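Local coordinates for protein pectinesterase 1 (Solanum lycopersicum, PDB 1XG2) that hydrolyses the methyl esters of pectin in the plant cell wall, this chain being its pectinesterase domain, a right-handed parallel beta-helix, at residues V162-Q167 with I197-I202. Residues are numbered along the deposited sequence; the frame is centred on the assembly and turned at random.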
ATOM      1  N   VAL A 162       7.870   5.509  -1.100  1.00  9.49           N
ATOM      2  CA  VAL A 162       9.047   5.812  -1.906  1.00 10.47           C
ATOM      3  C   VAL A 162       9.975   4.603  -2.023  1.00  9.95           C
ATOM      4  O   VAL A 162      10.343   3.982  -1.017  1.00 10.48           O
ATOM      5  CB  VAL A 162       9.819   6.988  -1.300  1.00 10.38           C
ATOM      6  CG1 VAL A 162      11.081   7.282  -2.100  1.00 12.12           C
ATOM      7  CG2 VAL A 162       8.910   8.212  -1.250  1.00 10.91           C
ATOM      8  N   PHE A 163      10.327   4.280  -3.260  1.00 10.57           N
ATOM      9  CA  PHE A 163      11.360   3.305  -3.600  1.00 10.89           C
ATOM     10  C   PHE A 163      12.604   4.085  -3.974  1.00 11.50           C
ATOM     11  O   PHE A 163      12.569   4.947  -4.856  1.00 12.21           O
ATOM     12  CB  PHE A 163      10.927   2.424  -4.774  1.00 10.98           C
ATOM     13  CG  PHE A 163       9.741   1.570  -4.473  1.00 11.41           C
ATOM     14  CD1 PHE A 163       8.461   2.085  -4.582  1.00 11.38           C
ATOM     15  CD2 PHE A 163       9.899   0.244  -4.076  1.00 12.47           C
ATOM     16  CE1 PHE A 163       7.364   1.309  -4.274  1.00 10.40           C
ATOM     17  CE2 PHE A 163       8.805  -0.537  -3.773  1.00 10.22           C
ATOM     18  CZ  PHE A 163       7.541  -0.011  -3.881  1.00 11.38           C
ATOM     19  N   GLN A 164      13.702   3.799  -3.292  1.00 11.64           N
ATOM     20  CA  GLN A 164      14.943   4.497  -3.530  1.00 12.16           C
ATOM     21  C   GLN A 164      16.083   3.516  -3.696  1.00 11.36           C
ATOM     22  O   GLN A 164      16.282   2.667  -2.846  1.00 10.52           O
ATOM     23  CB  GLN A 164      15.219   5.422  -2.355  1.00 12.36           C
ATOM     24  CG  GLN A 164      15.850   6.708  -2.724  1.00 14.85           C
ATOM     25  CD  GLN A 164      15.966   7.628  -1.533  1.00 13.92           C
ATOM     26  OE1 GLN A 164      16.685   7.315  -0.587  1.00 13.02           O
ATOM     27  NE2 GLN A 164      15.248   8.745  -1.561  1.00 12.88           N
ATOM     28  N   LYS A 165      16.840   3.652  -4.785  1.00 11.58           N
ATOM     29  CA  LYS A 165      17.970   2.765  -5.067  1.00 12.24           C
ATOM     30  C   LYS A 165      17.580   1.280  -5.036  1.00 12.16           C
ATOM     31  O   LYS A 165      18.315   0.428  -4.536  1.00 12.10           O
ATOM     32  CB  LYS A 165      19.141   3.061  -4.121  1.00 13.43           C
ATOM     33  CG  LYS A 165      19.550   4.526  -4.102  1.00 16.95           C
ATOM     34  CD  LYS A 165      20.871   4.788  -4.772  1.00 22.84           C
ATOM     35  CE  LYS A 165      21.209   6.298  -4.807  1.00 26.17           C
ATOM     36  NZ  LYS A 165      21.975   6.792  -3.604  1.00 26.55           N
ATOM     37  N   CYS A 166      16.407   0.993  -5.587  1.00 11.19           N
ATOM     38  CA  CYS A 166      15.942  -0.371  -5.788  1.00 11.50           C
ATOM     39  C   CYS A 166      16.090  -0.754  -7.248  1.00 11.15           C
ATOM     40  O   CYS A 166      16.083   0.103  -8.120  1.00 11.21           O
ATOM     41  CB  CYS A 166      14.470  -0.499  -5.391  1.00 11.47           C
ATOM     42  SG  CYS A 166      14.183  -0.220  -3.621  1.00 12.60           S
ATOM     43  N   GLN A 167      16.203  -2.052  -7.503  1.00 11.17           N
ATOM     44  CA  GLN A 167      16.130  -2.580  -8.851  1.00 11.13           C
ATOM     45  C   GLN A 167      14.737  -3.190  -9.016  1.00 10.67           C
ATOM     46  O   GLN A 167      14.371  -4.126  -8.310  1.00 10.26           O
ATOM     47  CB  GLN A 167      17.243  -3.608  -9.069  1.00 11.63           C
ATOM     48  CG  GLN A 167      18.619  -3.030  -8.777  1.00 14.02           C
ATOM     49  CD  GLN A 167      19.771  -3.825  -9.379  1.00 17.27           C
ATOM     50  OE1 GLN A 167      20.063  -3.707 -10.578  1.00 19.93           O
ATOM     51  NE2 GLN A 167      20.445  -4.609  -8.546  1.00 18.03           N
ATOM     52  N   ILE A 197       9.110   6.488  -7.344  1.00 10.15           N
ATOM     53  CA  ILE A 197      10.251   5.645  -7.646  1.00 10.34           C
ATOM     54  C   ILE A 197      11.401   6.589  -8.004  1.00 10.75           C
ATOM     55  O   ILE A 197      11.296   7.346  -8.965  1.00 11.40           O
ATOM     56  CB  ILE A 197       9.901   4.710  -8.822  1.00 10.24           C
ATOM     57  CG1 ILE A 197       8.878   3.664  -8.375  1.00 10.33           C
ATOM     58  CG2 ILE A 197      11.153   4.012  -9.415  1.00  9.13           C
ATOM     59  CD1 ILE A 197       8.131   3.033  -9.545  1.00 11.71           C
ATOM     60  N   GLN A 198      12.477   6.525  -7.236  1.00 11.61           N
ATOM     61  CA  GLN A 198      13.563   7.507  -7.298  1.00 12.37           C
ATOM     62  C   GLN A 198      14.926   6.843  -7.221  1.00 12.16           C
ATOM     63  O   GLN A 198      15.165   6.042  -6.334  1.00 11.41           O
ATOM     64  CB  GLN A 198      13.422   8.471  -6.114  1.00 12.48           C
ATOM     65  CG  GLN A 198      14.263   9.718  -6.212  1.00 14.43           C
ATOM     66  CD  GLN A 198      14.172  10.585  -4.956  1.00 16.35           C
ATOM     67  OE1 GLN A 198      13.910  10.078  -3.858  1.00 16.33           O
ATOM     68  NE2 GLN A 198      14.411  11.888  -5.119  1.00 15.36           N
ATOM     69  N   PHE A 199      15.831   7.203  -8.129  1.00 12.79           N
ATOM     70  CA  PHE A 199      17.181   6.619  -8.171  1.00 12.98           C
ATOM     71  C   PHE A 199      17.146   5.094  -8.270  1.00 13.35           C
ATOM     72  O   PHE A 199      18.000   4.410  -7.715  1.00 13.51           O
ATOM     73  CB  PHE A 199      18.019   7.003  -6.949  1.00 13.24           C
ATOM     74  CG  PHE A 199      17.889   8.432  -6.533  1.00 14.39           C
ATOM     75  CD1 PHE A 199      17.702   8.751  -5.198  1.00 16.08           C
ATOM     76  CD2 PHE A 199      17.987   9.461  -7.454  1.00 15.42           C
ATOM     77  CE1 PHE A 199      17.583  10.072  -4.794  1.00 15.73           C
ATOM     78  CE2 PHE A 199      17.868  10.789  -7.053  1.00 17.03           C
ATOM     79  CZ  PHE A 199      17.675  11.090  -5.719  1.00 16.85           C
ATOM     80  N   CYS A 200      16.173   4.579  -9.008  1.00 13.35           N
ATOM     81  CA  CYS A 200      15.996   3.155  -9.171  1.00 12.99           C
ATOM     82  C   CYS A 200      16.496   2.710 -10.542  1.00 13.90           C
ATOM     83  O   CYS A 200      16.766   3.524 -11.430  1.00 12.83           O
ATOM     84  CB  CYS A 200      14.515   2.798  -9.007  1.00 13.48           C
ATOM     85  SG  CYS A 200      13.960   2.862  -7.275  1.00 12.61           S
ATOM     86  N   ASN A 201      16.617   1.398 -10.677  1.00 14.10           N
ATOM     87  CA  ASN A 201      16.956   0.741 -11.921  1.00 15.10           C
ATOM     88  C   ASN A 201      15.733  -0.024 -12.362  1.00 14.25           C
ATOM     89  O   ASN A 201      15.368  -0.973 -11.697  1.00 14.46           O
ATOM     90  CB  ASN A 201      18.066  -0.258 -11.608  1.00 15.90           C
ATOM     91  CG  ASN A 201      19.177  -0.248 -12.611  1.00 20.29           C
ATOM     92  OD1 ASN A 201      19.543   0.797 -13.137  1.00 25.98           O
ATOM     93  ND2 ASN A 201      19.777  -1.431 -12.838  1.00 23.89           N
ATOM     94  N   ILE A 202      15.085   0.372 -13.456  1.00 13.90           N
ATOM     95  CA  ILE A 202      13.936  -0.377 -13.972  1.00 13.32           C
ATOM     96  C   ILE A 202      14.396  -1.105 -15.213  1.00 13.39           C
ATOM     97  O   ILE A 202      14.649  -0.490 -16.254  1.00 12.94           O
ATOM     98  CB  ILE A 202      12.736   0.530 -14.273  1.00 13.68           C
ATOM     99  CG1 ILE A 202      12.471   1.453 -13.080  1.00 13.30           C
ATOM    100  CG2 ILE A 202      11.521  -0.322 -14.584  1.00 13.14           C
ATOM    101  CD1 ILE A 202      11.279   2.378 -13.244  1.00 13.52           C
TER
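Phe-163 and Ile-197 are paired in register on neighbouring coils of the parallel beta-helix, where each coil leaves one sheet and turns at Lys-165 or Phe-199 into the next. Backbone bonds hold both sides of the corner: Gln-198 N gives to Phe-163 O (2.9 Å), and beyond the turn Asn-201 N gives to Cys-166 O, nearly straight at 167°. Lys-165 N reaches Gln-198 O only weakly.

Amides pair along the coils. Gln-164 and Gln-198 run side by side, and NE2 of Gln-164 gives to OE1 of Gln-198 (3.0 Å) from above its carbonyl plane; the same NE2 also gives to Val-312 O, so the buried amide ties the coils to the C-terminal segment. With an alanine here, Gln-198 OE1 and Val-312 O are likely to lose this donor, and a gap would open beside Phe-199, whose CD1 meets Gln-164 CG. Past the turn, Asn-201 ND2 gives to Gln-167 OE1 (3.2 Å), the amide planes 46° apart.

Apolar contacts line the inner face, where Phe-163 CD1 meets Ile-197 CG1 at 4.1 Å. Outside, at the turn, Lys-165 lays its CE against Phe-199 CB, while its NZ forms a salt bridge with Asp-317.

Cysteine suits the corner: with chi1 -74°, SG of Cys-200 stands beside its own backbone N and accepts Cys-166 N at 3.5 Å.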